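Local coordinates for protein lysine-specific demethylase REF6 (Arabidopsis thaliana, PDB 6A58) that removes methyl groups from di- and trimethylated histone H3 lysine and binds specific DNA sequences through C2H2 zinc fingers, at residues R104-A109 / R118-F123. Numbering follows the deposited sequence.
Sequences RPYVCA and RFVSDF. With ZN (zinc ion), chain E.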
loop_
_atom_site.group_PDB
_atom_site.type_symbol
_atom_site.label_atom_id
_atom_site.label_comp_id
_atom_site.label_asym_id
_atom_site.label_seq_id
_atom_site.Cartn_x
_atom_site.Cartn_y
_atom_site.Cartn_z
ATOM N N ARG A 104 -16.045 14.295 -8.678
ATOM C CA ARG A 104 -15.924 13.339 -9.783
ATOM C C ARG A 104 -14.923 13.949 -10.772
ATOM O O ARG A 104 -15.329 14.540 -11.773
ATOM C CB ARG A 104 -17.280 13.097 -10.467
ATOM C CG ARG A 104 -18.428 12.694 -9.550
ATOM C CD ARG A 104 -18.329 11.259 -9.072
ATOM N NE ARG A 104 -18.540 10.266 -10.135
ATOM C CZ ARG A 104 -18.663 8.951 -9.932
ATOM N NH1 ARG A 104 -18.838 8.128 -10.959
ATOM N NH2 ARG A 104 -18.622 8.437 -8.707
ATOM N N PRO A 105 -13.607 13.831 -10.483
ATOM C CA PRO A 105 -12.612 14.593 -11.265
ATOM C C PRO A 105 -12.442 14.197 -12.734
ATOM O O PRO A 105 -11.993 15.024 -13.538
ATOM C CB PRO A 105 -11.297 14.329 -10.513
ATOM C CG PRO A 105 -11.699 13.865 -9.154
ATOM C CD PRO A 105 -12.964 13.096 -9.378
ATOM N N TYR A 106 -12.777 12.955 -13.069
ATOM C CA TYR A 106 -12.485 12.393 -14.385
ATOM C C TYR A 106 -13.753 12.389 -15.222
ATOM O O TYR A 106 -14.720 11.707 -14.885
ATOM C CB TYR A 106 -11.889 10.997 -14.218
ATOM C CG TYR A 106 -10.769 11.005 -13.205
ATOM C CD1 TYR A 106 -9.506 11.493 -13.538
ATOM C CD2 TYR A 106 -10.984 10.586 -11.889
ATOM C CE1 TYR A 106 -8.485 11.538 -12.604
ATOM C CE2 TYR A 106 -9.968 10.628 -10.947
ATOM C CZ TYR A 106 -8.718 11.106 -11.308
ATOM O OH TYR A 106 -7.711 11.154 -10.381
ATOM N N VAL A 107 -13.742 13.181 -16.297
ATOM C CA VAL A 107 -14.901 13.359 -17.167
ATOM C C VAL A 107 -14.553 12.810 -18.545
ATOM O O VAL A 107 -13.510 13.156 -19.107
ATOM C CB VAL A 107 -15.293 14.848 -17.290
ATOM C CG1 VAL A 107 -16.597 15.003 -18.072
ATOM C CG2 VAL A 107 -15.409 15.487 -15.906
ATOM N N CYS A 108 -15.428 11.960 -19.079
ATOM C CA CYS A 108 -15.226 11.366 -20.400
ATOM C C CYS A 108 -15.353 12.432 -21.489
ATOM O O CYS A 108 -16.263 13.261 -21.447
ATOM C CB CYS A 108 -16.233 10.245 -20.645
ATOM S SG CYS A 108 -15.904 9.300 -22.149
ATOM N N ALA A 109 -14.432 12.398 -22.453
ATOM C CA ALA A 109 -14.344 13.419 -23.505
ATOM C C ALA A 109 -15.202 13.133 -24.747
ATOM O O ALA A 109 -15.275 13.981 -25.639
ATOM C CB ALA A 109 -12.890 13.620 -23.911
ATOM N N ARG A 118 -15.015 8.927 -10.053
ATOM C CA ARG A 118 -14.380 9.377 -8.812
ATOM C C ARG A 118 -12.909 8.975 -8.744
ATOM O O ARG A 118 -12.091 9.726 -8.209
ATOM C CB ARG A 118 -15.120 8.808 -7.598
ATOM C CG ARG A 118 -14.692 9.418 -6.268
ATOM C CD ARG A 118 -15.497 8.890 -5.086
ATOM N NE ARG A 118 -16.932 8.828 -5.356
ATOM C CZ ARG A 118 -17.752 9.878 -5.461
ATOM N NH1 ARG A 118 -17.313 11.138 -5.332
ATOM N NH2 ARG A 118 -19.040 9.664 -5.719
ATOM N N PHE A 119 -12.595 7.782 -9.253
ATOM C CA PHE A 119 -11.234 7.237 -9.236
ATOM C C PHE A 119 -10.736 7.073 -10.669
ATOM O O PHE A 119 -11.515 6.742 -11.565
ATOM C CB PHE A 119 -11.191 5.877 -8.523
ATOM C CG PHE A 119 -12.002 5.812 -7.254
ATOM C CD1 PHE A 119 -11.933 6.828 -6.303
ATOM C CD2 PHE A 119 -12.822 4.715 -6.996
ATOM C CE1 PHE A 119 -12.678 6.755 -5.131
ATOM C CE2 PHE A 119 -13.566 4.640 -5.826
ATOM C CZ PHE A 119 -13.496 5.663 -4.892
ATOM N N VAL A 120 -9.440 7.299 -10.876
ATOM C CA VAL A 120 -8.841 7.204 -12.213
ATOM C C VAL A 120 -8.912 5.782 -12.796
ATOM O O VAL A 120 -9.075 5.629 -14.005
ATOM C CB VAL A 120 -7.384 7.742 -12.237
ATOM C CG1 VAL A 120 -6.415 6.789 -11.545
ATOM C CG2 VAL A 120 -6.937 8.019 -13.667
ATOM N N SER A 121 -8.807 4.762 -11.941
ATOM C CA SER A 121 -8.925 3.360 -12.369
ATOM C C SER A 121 -10.289 3.036 -12.989
ATOM O O SER A 121 -10.370 2.236 -13.923
ATOM C CB SER A 121 -8.646 2.406 -11.202
ATOM O OG SER A 121 -9.542 2.629 -10.125
ATOM N N ASP A 122 -11.349 3.659 -12.469
ATOM C CA ASP A 122 -12.691 3.541 -13.053
ATOM C C ASP A 122 -12.762 4.221 -14.422
ATOM O O ASP A 122 -13.413 3.711 -15.338
ATOM C CB ASP A 122 -13.760 4.153 -12.136
ATOM C CG ASP A 122 -13.849 3.472 -10.776
ATOM O OD1 ASP A 122 -13.405 2.308 -10.633
ATOM O OD2 ASP A 122 -14.377 4.112 -9.841
ATOM N N PHE A 123 -12.111 5.379 -14.546
ATOM C CA PHE A 123 -12.034 6.111 -15.815
ATOM C C PHE A 123 -11.224 5.338 -16.862
ATOM O O PHE A 123 -11.624 5.269 -18.024
ATOM C CB PHE A 123 -11.451 7.518 -15.586
ATOM C CG PHE A 123 -11.379 8.384 -16.825
ATOM C CD1 PHE A 123 -12.429 8.433 -17.743
ATOM C CD2 PHE A 123 -10.260 9.187 -17.054
ATOM C CE1 PHE A 123 -12.352 9.242 -18.867
ATOM C CE2 PHE A 123 -10.183 10.000 -18.175
ATOM C CZ PHE A 123 -11.230 10.028 -19.084
HETATM ZN ZN ZN E . -17.266 7.707 -22.080
HETATM O O HOH W 1 -7.946 8.608 -8.760
#
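Tyr106, on the first strand of the fourth C2H2 finger, lays its ring against the start of helix 120-129. Val120 sits over one face in a CH-pi contact, its CB 4.1 Å from the ring centroid and 24° off the normal, while Pro105 CB lies toward the rim of the opposite face. At the ring edge, in plane, CE2 comes 3.6 Å from Arg118 O, a carbonyl that accepts a hydrogen bond from Arg98 of helix 90-101. One water bridges Tyr106 OH and Val120 N, accepting from the amide at 2.9 Å. One turn further along the helix, Phe123 CG rests 3.7 Å from Tyr106 CB; with chi1 at -178°, its ring extends toward the strand and brings CE1 3.9 Å from Cys108 CA. Two residues before the tyrosine, Arg104 curls through bends at chi2 and chi3, placing its guanidinium flat over Arg118 N, while NH1 donates a hydrogen bond to Thr116 O. The two arginine planes stand 75° apart, NH2 to NH2 3.3 Å, a pair of donors that should repel. In this beta-beta-alpha finger the two segments thus meet through apolar and CH-pi packing plus one water, and zinc, bound by Cys108, Cys113, His126 and His132, ties strand to helix.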